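Local coordinates for glucose-inhibited division protein A-related protein, probable oxidoreductase (Thermus thermophilus, PDB 2CUL) that binds flavin-adenine dinucleotide in a Rossmann-type fold and is probably an oxidoreductase related to the glucose-inhibited division protein GidA, at residues L36-M41 with L141-Y146; G30-S35 with V104-G109; E151-S154 with R159-E162; S123-R128 with L181-E186. One frame throughout, in Å; residues are numbered along the deposited sequence.

Overall arrangement
The four contacts are spread over two sheets and the loops beside them. Contact 2 lies in the seven-stranded mixed sheet, and contact 1, with its centre about 13 Å away, follows in the loop after the same strand, 29-33. The centres of contacts 3 and 4 are about 7 Å apart; contact 3 uses strand 160-167 and contact 4 its neighbour 176-183 in the four-stranded antiparallel sheet. Along the chain contact 1 crosses both contact 2 and contact 4, whereas contact 3 falls between the two segments of contact 4. The Arg105–Asp152 salt bridge links contacts 2 and 3. Contacts 2 and 4 both touch the cofactor, so strand 29-33 with its following loop and the loop after strand 116-119 both contribute to its pocket.

Contact 1: residues L36-M41 with L141-Y146; sequences LDAVMM and LSEASY
Glu143 reaches across to the 36-41 loop with its carboxylate turned so that Ala38 and Met41 meet different parts of it. The methyl of Ala38 lies over one face of the carboxylate, its CB 3.4 Å from OE1 of Glu143 and 3.7 Å from CD. Met41 comes instead to the OE2 end, where its CG is 3.4 Å from OE2 of Glu143, and its side chain runs at a slant to that of the glutamate. Glu143 gets there as a straight arm: CG is anti to the carbonyl carbon (chi1 -66°) and the chain is extended beyond it. In Met41, bends at chi2 and chi3 follow CG, and it is the CB–CG stem that borders the carboxylate.

Both apolar partners stand at the ends of a type II beta turn, closed by the bond from Met41 N to Ala38 O (3.1 Å), which brings them to the same side of the loop. The charge itself is met by Arg140, whose NE forms a salt bridge with OE2 of Glu143 and whose NH1 is hydrogen-bonded to FAD. Glu143 thus probably acts from the second shell, helping to position Arg140. Without its carboxylate, as with an alanine here, Arg140 is likely to lose its acidic mate, leaving the guanidinium freer to turn and its hold on the cofactor weaker. The arrangement belongs to the FAD site of a Rossmann-type fold, where the loop after the second strand of the chain, 29-33, meets a segment that follows the antiparallel sheet's strand 134-138.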
# COMPACT_ATOMS: atom_id res chain seq x y z
N LEU A 36 -3.14 11.67 3.50
CA LEU A 36 -2.26 11.59 4.66
C LEU A 36 -3.07 11.31 5.92
O LEU A 36 -2.55 10.73 6.87
CB LEU A 36 -1.47 12.90 4.82
CG LEU A 36 -0.41 13.14 3.75
CD1 LEU A 36 0.23 14.50 4.00
CD2 LEU A 36 0.66 12.04 3.78
N ASP A 37 -4.34 11.69 5.91
CA ASP A 37 -5.21 11.47 7.07
C ASP A 37 -5.65 10.01 7.20
O ASP A 37 -6.39 9.66 8.12
CB ASP A 37 -6.45 12.36 7.00
CG ASP A 37 -6.11 13.83 6.86
OD1 ASP A 37 -5.22 14.31 7.60
OD2 ASP A 37 -6.73 14.50 6.01
N ALA A 38 -5.19 9.16 6.28
CA ALA A 38 -5.56 7.75 6.32
C ALA A 38 -4.34 6.83 6.43
O ALA A 38 -4.48 5.61 6.37
CB ALA A 38 -6.37 7.38 5.08
N VAL A 39 -3.16 7.42 6.59
CA VAL A 39 -1.94 6.63 6.72
C VAL A 39 -2.07 5.59 7.83
O VAL A 39 -2.37 5.92 8.97
CB VAL A 39 -0.73 7.54 7.05
CG1 VAL A 39 0.49 6.70 7.40
CG2 VAL A 39 -0.42 8.43 5.86
N MET A 40 -1.84 4.32 7.49
CA MET A 40 -1.91 3.24 8.47
C MET A 40 -3.22 3.19 9.26
O MET A 40 -3.23 2.83 10.44
CB MET A 40 -0.74 3.37 9.45
CG MET A 40 0.60 3.02 8.86
SD MET A 40 0.80 1.25 8.67
CE MET A 40 1.18 0.77 10.38
N MET A 41 -4.33 3.54 8.61
CA MET A 41 -5.63 3.51 9.27
C MET A 41 -6.13 2.08 9.37
O MET A 41 -6.19 1.36 8.37
CB MET A 41 -6.64 4.34 8.48
CG MET A 41 -8.01 4.46 9.15
SD MET A 41 -7.93 5.39 10.70
CE MET A 41 -7.75 7.07 10.04
N LEU A 141 -14.05 2.43 5.24
CA LEU A 141 -15.01 3.44 5.66
C LEU A 141 -14.48 4.87 5.54
O LEU A 141 -13.41 5.19 6.06
CB LEU A 141 -15.47 3.17 7.09
CG LEU A 141 -16.63 4.04 7.60
CD1 LEU A 141 -17.81 3.93 6.65
CD2 LEU A 141 -17.02 3.61 9.00
N SER A 142 -15.23 5.72 4.85
CA SER A 142 -14.89 7.12 4.66
C SER A 142 -13.62 7.40 3.86
O SER A 142 -13.13 8.53 3.83
CB SER A 142 -14.78 7.82 6.02
OG SER A 142 -16.01 7.75 6.72
N GLU A 143 -13.09 6.37 3.20
CA GLU A 143 -11.88 6.51 2.40
C GLU A 143 -12.18 6.18 0.94
O GLU A 143 -12.19 5.02 0.54
CB GLU A 143 -10.78 5.60 2.93
CG GLU A 143 -10.29 6.00 4.32
CD GLU A 143 -9.23 5.08 4.86
OE1 GLU A 143 -8.29 4.76 4.11
OE2 GLU A 143 -9.33 4.67 6.04
N ALA A 144 -12.43 7.22 0.15
CA ALA A 144 -12.75 7.06 -1.26
C ALA A 144 -11.66 6.39 -2.08
O ALA A 144 -10.48 6.43 -1.74
CB ALA A 144 -13.09 8.42 -1.86
N SER A 145 -12.09 5.77 -3.18
CA SER A 145 -11.20 5.09 -4.11
C SER A 145 -11.34 5.73 -5.49
O SER A 145 -12.45 5.80 -6.03
CB SER A 145 -11.56 3.61 -4.19
OG SER A 145 -10.98 3.00 -5.33
N TYR A 146 -10.23 6.22 -6.03
CA TYR A 146 -10.21 6.82 -7.36
C TYR A 146 -10.10 5.66 -8.35
O TYR A 146 -9.26 4.78 -8.18
CB TYR A 146 -9.00 7.76 -7.51
CG TYR A 146 -9.20 9.14 -6.91
CD1 TYR A 146 -9.48 9.30 -5.55
CD2 TYR A 146 -9.06 10.28 -7.70
CE1 TYR A 146 -9.63 10.58 -4.99
CE2 TYR A 146 -9.20 11.56 -7.15
CZ TYR A 146 -9.48 11.70 -5.80
OH TYR A 146 -9.61 12.96 -5.26

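Contact 2: residues G30-S35 with V104-G109; sequences GLLTQS and VRTWEG. With FAD (flavin-adenine dinucleotide), chain B.
Leu32 meets Val104 and Thr106 through a single methyl. Its CB leaves strand 29-33 pointing toward the other strand, and CG swings away from the backbone nitrogen (chi1 180°), which carries the fork outward. There CD1 touches CG2 of Val104 at 3.8 Å and, more loosely, CG2 of Thr106 at 4.2 Å. The second branch turns to the cofactor: CD2 of Leu32 lies 3.7 Å from C2A at the corner of the adenine. The Leu32 and Val104 side chains run antiparallel alongside one another, whereas Thr106 crosses at a slant, its methyl facing Leu32 while its OG1 is hydrogen-bonded to Pro110 O.

Two residues further on, Gln34 lays its amide over one face of the same adenine, with OE1 3.2 Å from C5A of FAD. Its backbone N is 3.1 Å from N3A of FAD, and CG approaches O2B of the ribose. Shortened to an alanine, Gln34 would lose the amide, and the adenine would probably be freer to shift.

No strand pairing joins the two segments directly, because strand 84-97 runs between 29-33 and 100-106 in the mixed sheet. Leu32 therefore reaches past that strand, touching its Phe87 and Ala89 on the way, while on its other flank strand 29-33 pairs with strand 6-9, whose Val9 also touches Val104.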
# COMPACT_ATOMS: atom_id res chain seq x y z
N GLY A 30 10.39 7.08 -1.31
CA GLY A 30 9.33 8.03 -1.53
C GLY A 30 8.06 7.25 -1.26
O GLY A 30 7.80 6.24 -1.92
N LEU A 31 7.28 7.68 -0.27
CA LEU A 31 6.03 7.01 0.07
C LEU A 31 4.88 7.92 -0.32
O LEU A 31 4.57 8.90 0.35
CB LEU A 31 5.99 6.71 1.58
CG LEU A 31 4.77 5.97 2.12
CD1 LEU A 31 4.55 4.67 1.34
CD2 LEU A 31 4.99 5.67 3.60
N LEU A 32 4.25 7.57 -1.44
CA LEU A 32 3.13 8.33 -2.00
C LEU A 32 1.81 7.73 -1.56
O LEU A 32 1.62 6.52 -1.64
CB LEU A 32 3.26 8.31 -3.53
CG LEU A 32 2.24 9.01 -4.44
CD1 LEU A 32 2.87 9.18 -5.82
CD2 LEU A 32 0.96 8.20 -4.53
N THR A 33 0.89 8.57 -1.09
CA THR A 33 -0.41 8.06 -0.65
C THR A 33 -1.49 9.12 -0.88
O THR A 33 -1.25 10.31 -0.72
CB THR A 33 -0.31 7.61 0.84
OG1 THR A 33 -1.28 6.58 1.08
CG2 THR A 33 -0.52 8.78 1.79
N GLN A 34 -2.68 8.68 -1.28
CA GLN A 34 -3.75 9.62 -1.60
C GLN A 34 -4.29 10.48 -0.47
O GLN A 34 -4.75 11.60 -0.71
CB GLN A 34 -4.92 8.91 -2.29
CG GLN A 34 -5.56 7.77 -1.52
CD GLN A 34 -6.49 6.96 -2.41
OE1 GLN A 34 -6.30 6.88 -3.62
NE2 GLN A 34 -7.50 6.35 -1.80
N SER A 35 -4.23 9.98 0.76
CA SER A 35 -4.72 10.76 1.89
C SER A 35 -3.81 10.59 3.10
O SER A 35 -3.72 9.51 3.66
CB SER A 35 -6.14 10.32 2.27
OG SER A 35 -6.61 11.07 3.37
N VAL A 104 4.79 6.89 -11.38
CA VAL A 104 3.35 6.92 -11.58
C VAL A 104 2.87 8.31 -11.90
O VAL A 104 3.50 9.30 -11.53
CB VAL A 104 2.56 6.45 -10.32
CG1 VAL A 104 2.86 4.99 -10.01
CG2 VAL A 104 2.88 7.34 -9.13
N ARG A 105 1.76 8.38 -12.63
CA ARG A 105 1.15 9.66 -12.95
C ARG A 105 0.25 9.92 -11.75
O ARG A 105 -0.16 8.98 -11.06
CB ARG A 105 0.28 9.55 -14.21
CG ARG A 105 1.06 9.31 -15.49
CD ARG A 105 0.19 9.61 -16.71
NE ARG A 105 -0.98 8.74 -16.81
CZ ARG A 105 -0.92 7.42 -16.96
NH1 ARG A 105 0.25 6.81 -17.03
NH2 ARG A 105 -2.04 6.72 -17.07
N THR A 106 -0.04 11.19 -11.47
CA THR A 106 -0.92 11.51 -10.36
C THR A 106 -2.05 12.40 -10.84
O THR A 106 -1.90 13.15 -11.82
CB THR A 106 -0.18 12.23 -9.20
OG1 THR A 106 0.20 13.55 -9.60
CG2 THR A 106 1.07 11.44 -8.80
N TRP A 107 -3.18 12.32 -10.16
CA TRP A 107 -4.35 13.09 -10.54
C TRP A 107 -4.08 14.58 -10.48
O TRP A 107 -4.53 15.35 -11.34
CB TRP A 107 -5.52 12.76 -9.61
CG TRP A 107 -6.84 13.18 -10.17
CD1 TRP A 107 -7.63 12.46 -11.03
CD2 TRP A 107 -7.50 14.43 -9.97
NE1 TRP A 107 -8.74 13.20 -11.37
CE2 TRP A 107 -8.68 14.41 -10.73
CE3 TRP A 107 -7.20 15.57 -9.21
CZ2 TRP A 107 -9.57 15.49 -10.77
CZ3 TRP A 107 -8.09 16.65 -9.24
CH2 TRP A 107 -9.26 16.59 -10.02
N GLU A 108 -3.35 14.99 -9.45
CA GLU A 108 -3.03 16.39 -9.25
C GLU A 108 -2.11 16.95 -10.33
O GLU A 108 -1.99 18.17 -10.48
CB GLU A 108 -2.42 16.58 -7.86
CG GLU A 108 -3.35 16.17 -6.70
CD GLU A 108 -3.43 14.66 -6.42
OE1 GLU A 108 -2.67 13.87 -7.02
OE2 GLU A 108 -4.26 14.27 -5.57
N GLY A 109 -1.47 16.06 -11.08
CA GLY A 109 -0.60 16.49 -12.16
C GLY A 109 0.87 16.07 -12.14
O GLY A 109 1.36 15.47 -13.09
PA FAD B . -4.13 -0.52 3.27
O1A FAD B . -5.56 -0.39 2.98
O2A FAD B . -3.67 -0.58 4.68
O5B FAD B . -3.34 0.68 2.58
C5B FAD B . -3.57 0.99 1.20
C4B FAD B . -3.14 2.45 1.03
O4B FAD B . -3.04 2.68 -0.37
C3B FAD B . -4.15 3.48 1.57
O3B FAD B . -3.54 4.44 2.40
C2B FAD B . -4.76 4.05 0.32
O2B FAD B . -5.33 5.33 0.45
C1B FAD B . -3.58 3.97 -0.64
N9A FAD B . -3.93 4.02 -2.06
C8A FAD B . -4.75 3.15 -2.74
N7A FAD B . -4.86 3.46 -4.02
C5A FAD B . -4.08 4.59 -4.17
C6A FAD B . -3.79 5.40 -5.30
N6A FAD B . -4.27 5.17 -6.51
N1A FAD B . -2.94 6.48 -5.11
C2A FAD B . -2.42 6.73 -3.86
N3A FAD B . -2.66 5.99 -2.74
C4A FAD B . -3.50 4.94 -2.95
N1 FAD B . -7.12 -7.22 8.87
C2 FAD B . -7.03 -7.26 10.25
O2 FAD B . -6.03 -7.68 10.79
N3 FAD B . -8.11 -6.80 11.01
C4 FAD B . -9.28 -6.31 10.48
O4 FAD B . -10.21 -5.92 11.22
C4X FAD B . -9.38 -6.27 9.07
N5 FAD B . -10.54 -5.80 8.46
C5X FAD B . -10.64 -5.76 7.09
C6 FAD B . -11.81 -5.27 6.50
C7 FAD B . -11.98 -5.20 5.10
C7M FAD B . -13.27 -4.66 4.54
C8 FAD B . -10.89 -5.64 4.27
C8M FAD B . -10.98 -5.59 2.77
C9 FAD B . -9.70 -6.14 4.85
C9A FAD B . -9.54 -6.21 6.26
N10 FAD B . -8.35 -6.71 6.89
C10 FAD B . -8.27 -6.74 8.29
C1' FAD B . -7.17 -7.21 6.09
C2' FAD B . -5.89 -6.34 5.99
O2' FAD B . -5.18 -6.43 7.20
C3' FAD B . -6.20 -4.86 5.70
O3' FAD B . -6.92 -4.72 4.47
C4' FAD B . -4.93 -4.00 5.56
O4' FAD B . -5.25 -2.61 5.59
C5' FAD B . -4.21 -4.37 4.25
O5' FAD B . -3.00 -3.61 4.13
P FAD B . -2.55 -2.92 2.77
O1P FAD B . -1.25 -2.30 3.09
O2P FAD B . -2.56 -3.91 1.64
O3P FAD B . -3.64 -1.83 2.47

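Contact 3: residues E151-S154 with R159-E162; sequences EDLS and RFVE
The hydroxyl of Ser154 is hydrogen-bonded to the carbonyl O of Leu150, one turn back in helix 148-155, and its OG also lies beside the ring of Phe160, 4.0 Å from CE2. That internal bond occupies the hydroxyl, so what it offers the phenylalanine is plain contact, made at an oblique angle to the ring.

The main apolar meeting is next to it on the helix. Leu153 comes up to the rim of the Phe160 ring, its CB close to the ring plane and 3.7 Å from CZ. One of its methyls joins in, with CD1 of Leu153 4.0 Å from CZ of Phe160. The two side chains cross at about a right angle. With chi1 at -60°, which turns CG away from its own carbonyl carbon, Phe160 points its ring at the helix, and CZ, at the far end of the ring, makes the closest approach.

Further along the ring's surroundings, Phe183 of strand 176-183 meets it with the planes inclined by about 35°, and Leu125 and Leu181 also touch it. Leu153 in turn rests on Phe183. On another side of the helix, Asp152 forms a salt bridge with Arg105 of strand 100-106.

This is a helix-to-strand connection: helix 148-155 turns through a short loop into strand 160-167, an outermost strand of the antiparallel sheet, and packs back against it through a small aromatic and aliphatic cluster.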
# COMPACT_ATOMS: atom_id res chain seq x y z
N GLU A 151 -8.19 1.37 -13.88
CA GLU A 151 -8.47 1.50 -15.30
C GLU A 151 -7.18 1.42 -16.10
O GLU A 151 -7.12 0.75 -17.14
CB GLU A 151 -9.17 2.83 -15.58
CG GLU A 151 -9.48 3.09 -17.06
CD GLU A 151 -10.24 1.96 -17.71
OE1 GLU A 151 -11.10 1.13 -17.21
OE2 GLU A 151 -10.27 2.16 -19.00
N ASP A 152 -6.13 2.08 -15.62
CA ASP A 152 -4.86 2.06 -16.33
C ASP A 152 -4.26 0.66 -16.32
O ASP A 152 -3.80 0.17 -17.36
CB ASP A 152 -3.86 3.04 -15.70
CG ASP A 152 -2.69 3.34 -16.61
OD1 ASP A 152 -2.93 3.85 -17.73
OD2 ASP A 152 -1.53 3.06 -16.23
N LEU A 153 -4.27 0.01 -15.16
CA LEU A 153 -3.73 -1.34 -15.06
C LEU A 153 -4.51 -2.29 -15.97
O LEU A 153 -3.92 -3.15 -16.64
CB LEU A 153 -3.78 -1.83 -13.61
CG LEU A 153 -2.89 -1.07 -12.63
CD1 LEU A 153 -3.24 -1.46 -11.20
CD2 LEU A 153 -1.43 -1.36 -12.92
N SER A 154 -5.83 -2.13 -16.00
CA SER A 154 -6.68 -2.97 -16.84
C SER A 154 -6.37 -2.73 -18.31
O SER A 154 -6.28 -3.68 -19.10
CB SER A 154 -8.16 -2.65 -16.57
OG SER A 154 -8.49 -2.90 -15.22
N ARG A 159 -4.45 -8.72 -15.14
CA ARG A 159 -5.60 -9.53 -14.75
C ARG A 159 -5.84 -9.44 -13.25
O ARG A 159 -4.88 -9.35 -12.47
CB ARG A 159 -5.37 -10.99 -15.13
CG ARG A 159 -5.24 -11.26 -16.62
CD ARG A 159 -6.46 -10.80 -17.39
NE ARG A 159 -6.67 -11.59 -18.60
CZ ARG A 159 -7.64 -11.38 -19.48
NH1 ARG A 159 -8.50 -10.38 -19.29
NH2 ARG A 159 -7.76 -12.16 -20.54
N PHE A 160 -7.10 -9.49 -12.84
CA PHE A 160 -7.46 -9.39 -11.42
C PHE A 160 -8.48 -10.44 -11.00
O PHE A 160 -9.18 -11.02 -11.83
CB PHE A 160 -8.06 -8.01 -11.14
CG PHE A 160 -7.12 -6.88 -11.43
CD1 PHE A 160 -6.27 -6.39 -10.44
CD2 PHE A 160 -7.08 -6.31 -12.70
CE1 PHE A 160 -5.38 -5.35 -10.72
CE2 PHE A 160 -6.19 -5.27 -12.98
CZ PHE A 160 -5.34 -4.79 -11.99
N VAL A 161 -8.55 -10.69 -9.70
CA VAL A 161 -9.50 -11.63 -9.13
C VAL A 161 -10.29 -10.88 -8.07
O VAL A 161 -9.78 -9.95 -7.45
CB VAL A 161 -8.80 -12.86 -8.49
CG1 VAL A 161 -8.07 -13.65 -9.55
CG2 VAL A 161 -7.84 -12.42 -7.40
N GLU A 162 -11.55 -11.26 -7.87
CA GLU A 162 -12.39 -10.60 -6.88
C GLU A 162 -12.21 -11.15 -5.48
O GLU A 162 -12.13 -12.37 -5.29
CB GLU A 162 -13.86 -10.70 -7.28
CG GLU A 162 -14.22 -9.92 -8.53
CD GLU A 162 -15.71 -9.92 -8.81
OE1 GLU A 162 -16.48 -9.48 -7.94
OE2 GLU A 162 -16.11 -10.38 -9.91

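Contact 4: residues S123-R128 with L181-E186; sequences SFLGAR and LAFHPE. With FAD (flavin-adenine dinucleotide), chain B.
The ring of Phe183 meets Leu125 obliquely, CE2 of Phe183 standing 4.4 Å from CD1 of Leu125. Phe124, next to Leu125, turns its own ring to the cofactor: C2B of the FAD ribose lies 3.8 Å above one face, toward the rim, and the phosphate oxygen O1A is at the edge. CB of Phe124 comes nearer still, 3.5 Å from C8A of FAD. In the 181-186 segment, Pro185 CD rests on one face of the His184 ring, and at the ring's edge Glu186 N donates in the ring plane to ND1 of His184 (3.0 Å, 166°).

Between the backbones, Leu181 N donates to Leu125 O at 2.9 Å. Water 1 completes the link, accepting from Leu125 N and donating to Leu181 O. Residues 123-128 form the passage from strand 116-119 of the Rossmann-type sheet to strand 128-131 of the antiparallel sheet, where 128-131 pairs with 176-183.

The two leucines also meet through their side chains, Leu125 CB lying 4.4 Å from Leu181 CB. Leu150 of helix 148-155 touches both leucines.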
# COMPACT_ATOMS: atom_id res chain seq x y z
N SER A 123 -7.16 -2.59 -0.58
CA SER A 123 -8.49 -2.89 -1.11
C SER A 123 -9.08 -1.73 -1.90
O SER A 123 -10.30 -1.61 -2.01
CB SER A 123 -9.42 -3.23 0.06
OG SER A 123 -9.36 -2.23 1.07
N PHE A 124 -8.23 -0.89 -2.48
CA PHE A 124 -8.71 0.27 -3.22
C PHE A 124 -8.84 0.16 -4.74
O PHE A 124 -9.11 1.16 -5.41
CB PHE A 124 -7.83 1.48 -2.86
CG PHE A 124 -8.05 1.98 -1.46
CD1 PHE A 124 -8.85 3.09 -1.22
CD2 PHE A 124 -7.48 1.31 -0.38
CE1 PHE A 124 -9.09 3.53 0.08
CE2 PHE A 124 -7.72 1.74 0.93
CZ PHE A 124 -8.53 2.86 1.16
N LEU A 125 -8.66 -1.04 -5.29
CA LEU A 125 -8.81 -1.22 -6.72
C LEU A 125 -10.21 -1.79 -6.97
O LEU A 125 -10.52 -2.88 -6.49
CB LEU A 125 -7.77 -2.21 -7.26
CG LEU A 125 -6.29 -1.80 -7.22
CD1 LEU A 125 -5.45 -2.96 -7.73
CD2 LEU A 125 -6.06 -0.56 -8.06
N GLY A 126 -11.05 -1.04 -7.68
CA GLY A 126 -12.41 -1.50 -7.96
C GLY A 126 -13.21 -1.73 -6.70
O GLY A 126 -14.08 -2.61 -6.64
N ALA A 127 -12.94 -0.92 -5.68
CA ALA A 127 -13.61 -1.04 -4.39
C ALA A 127 -15.09 -0.69 -4.38
O ALA A 127 -15.52 0.30 -4.97
CB ALA A 127 -12.88 -0.19 -3.36
N ARG A 128 -15.86 -1.52 -3.70
CA ARG A 128 -17.30 -1.32 -3.53
C ARG A 128 -17.56 -1.61 -2.06
O ARG A 128 -17.37 -2.73 -1.60
CB ARG A 128 -18.10 -2.29 -4.41
CG ARG A 128 -17.72 -2.24 -5.87
CD ARG A 128 -18.62 -3.15 -6.69
NE ARG A 128 -19.93 -2.55 -6.94
CZ ARG A 128 -20.95 -3.17 -7.50
NH1 ARG A 128 -20.84 -4.44 -7.87
NH2 ARG A 128 -22.09 -2.53 -7.71
N LEU A 181 -10.54 -5.71 -5.94
CA LEU A 181 -9.80 -6.52 -6.89
C LEU A 181 -8.34 -6.62 -6.50
O LEU A 181 -7.71 -5.63 -6.13
CB LEU A 181 -9.90 -5.91 -8.29
CG LEU A 181 -11.29 -5.83 -8.91
CD1 LEU A 181 -11.18 -5.25 -10.31
CD2 LEU A 181 -11.92 -7.21 -8.96
N ALA A 182 -7.81 -7.84 -6.58
CA ALA A 182 -6.41 -8.09 -6.28
C ALA A 182 -5.77 -8.61 -7.56
O ALA A 182 -6.45 -9.24 -8.38
CB ALA A 182 -6.28 -9.13 -5.18
N PHE A 183 -4.49 -8.34 -7.75
CA PHE A 183 -3.79 -8.83 -8.93
C PHE A 183 -3.90 -10.35 -8.95
O PHE A 183 -3.75 -11.01 -7.92
CB PHE A 183 -2.31 -8.45 -8.87
CG PHE A 183 -2.03 -7.01 -9.20
CD1 PHE A 183 -2.06 -6.57 -10.51
CD2 PHE A 183 -1.74 -6.10 -8.19
CE1 PHE A 183 -1.79 -5.24 -10.83
CE2 PHE A 183 -1.48 -4.77 -8.49
CZ PHE A 183 -1.50 -4.34 -9.81
N HIS A 184 -4.16 -10.90 -10.13
CA HIS A 184 -4.26 -12.35 -10.27
C HIS A 184 -2.91 -12.94 -9.86
O HIS A 184 -1.86 -12.37 -10.16
CB HIS A 184 -4.58 -12.69 -11.73
CG HIS A 184 -4.88 -14.14 -11.96
ND1 HIS A 184 -3.90 -15.11 -11.93
CD2 HIS A 184 -6.04 -14.78 -12.22
CE1 HIS A 184 -4.46 -16.29 -12.16
NE2 HIS A 184 -5.76 -16.11 -12.33
N PRO A 185 -2.92 -14.07 -9.15
CA PRO A 185 -1.67 -14.70 -8.71
C PRO A 185 -0.61 -14.90 -9.79
O PRO A 185 0.59 -14.80 -9.51
CB PRO A 185 -2.14 -16.02 -8.11
CG PRO A 185 -3.46 -15.64 -7.52
CD PRO A 185 -4.09 -14.80 -8.62
N GLU A 186 -1.03 -15.19 -11.02
CA GLU A 186 -0.08 -15.42 -12.11
C GLU A 186 0.72 -14.17 -12.47
O GLU A 186 1.77 -14.26 -13.10
CB GLU A 186 -0.82 -15.95 -13.35
CG GLU A 186 0.03 -16.12 -14.60
CD GLU A 186 1.24 -17.03 -14.40
OE1 GLU A 186 1.10 -18.09 -13.76
OE2 GLU A 186 2.33 -16.68 -14.89
PA FAD B . -4.13 -0.52 3.27
O1A FAD B . -5.56 -0.39 2.98
O2A FAD B . -3.67 -0.58 4.68
O5B FAD B . -3.34 0.68 2.58
C5B FAD B . -3.57 0.99 1.20
C4B FAD B . -3.14 2.45 1.03
O4B FAD B . -3.04 2.68 -0.37
C3B FAD B . -4.15 3.48 1.57
O3B FAD B . -3.54 4.44 2.40
C2B FAD B . -4.76 4.05 0.32
O2B FAD B . -5.33 5.33 0.45
C1B FAD B . -3.58 3.97 -0.64
N9A FAD B . -3.93 4.02 -2.06
C8A FAD B . -4.75 3.15 -2.74
N7A FAD B . -4.86 3.46 -4.02
C5A FAD B . -4.08 4.59 -4.17
C6A FAD B . -3.79 5.40 -5.30
N6A FAD B . -4.27 5.17 -6.51
N1A FAD B . -2.94 6.48 -5.11
C2A FAD B . -2.42 6.73 -3.86
N3A FAD B . -2.66 5.99 -2.74
C4A FAD B . -3.50 4.94 -2.95
N1 FAD B . -7.12 -7.22 8.87
C2 FAD B . -7.03 -7.26 10.25
O2 FAD B . -6.03 -7.68 10.79
N3 FAD B . -8.11 -6.80 11.01
C4 FAD B . -9.28 -6.31 10.48
O4 FAD B . -10.21 -5.92 11.22
C4X FAD B . -9.38 -6.27 9.07
N5 FAD B . -10.54 -5.80 8.46
C5X FAD B . -10.64 -5.76 7.09
C6 FAD B . -11.81 -5.27 6.50
C7 FAD B . -11.98 -5.20 5.10
C7M FAD B . -13.27 -4.66 4.54
C8 FAD B . -10.89 -5.64 4.27
C8M FAD B . -10.98 -5.59 2.77
C9 FAD B . -9.70 -6.14 4.85
C9A FAD B . -9.54 -6.21 6.26
N10 FAD B . -8.35 -6.71 6.89
C10 FAD B . -8.27 -6.74 8.29
C1' FAD B . -7.17 -7.21 6.09
C2' FAD B . -5.89 -6.34 5.99
O2' FAD B . -5.18 -6.43 7.20
C3' FAD B . -6.20 -4.86 5.70
O3' FAD B . -6.92 -4.72 4.47
C4' FAD B . -4.93 -4.00 5.56
O4' FAD B . -5.25 -2.61 5.59
C5' FAD B . -4.21 -4.37 4.25
O5' FAD B . -3.00 -3.61 4.13
P FAD B . -2.55 -2.92 2.77
O1P FAD B . -1.25 -2.30 3.09
O2P FAD B . -2.56 -3.91 1.64
O3P FAD B . -3.64 -1.83 2.47
O HOH W 1 -7.74 -3.48 -4.36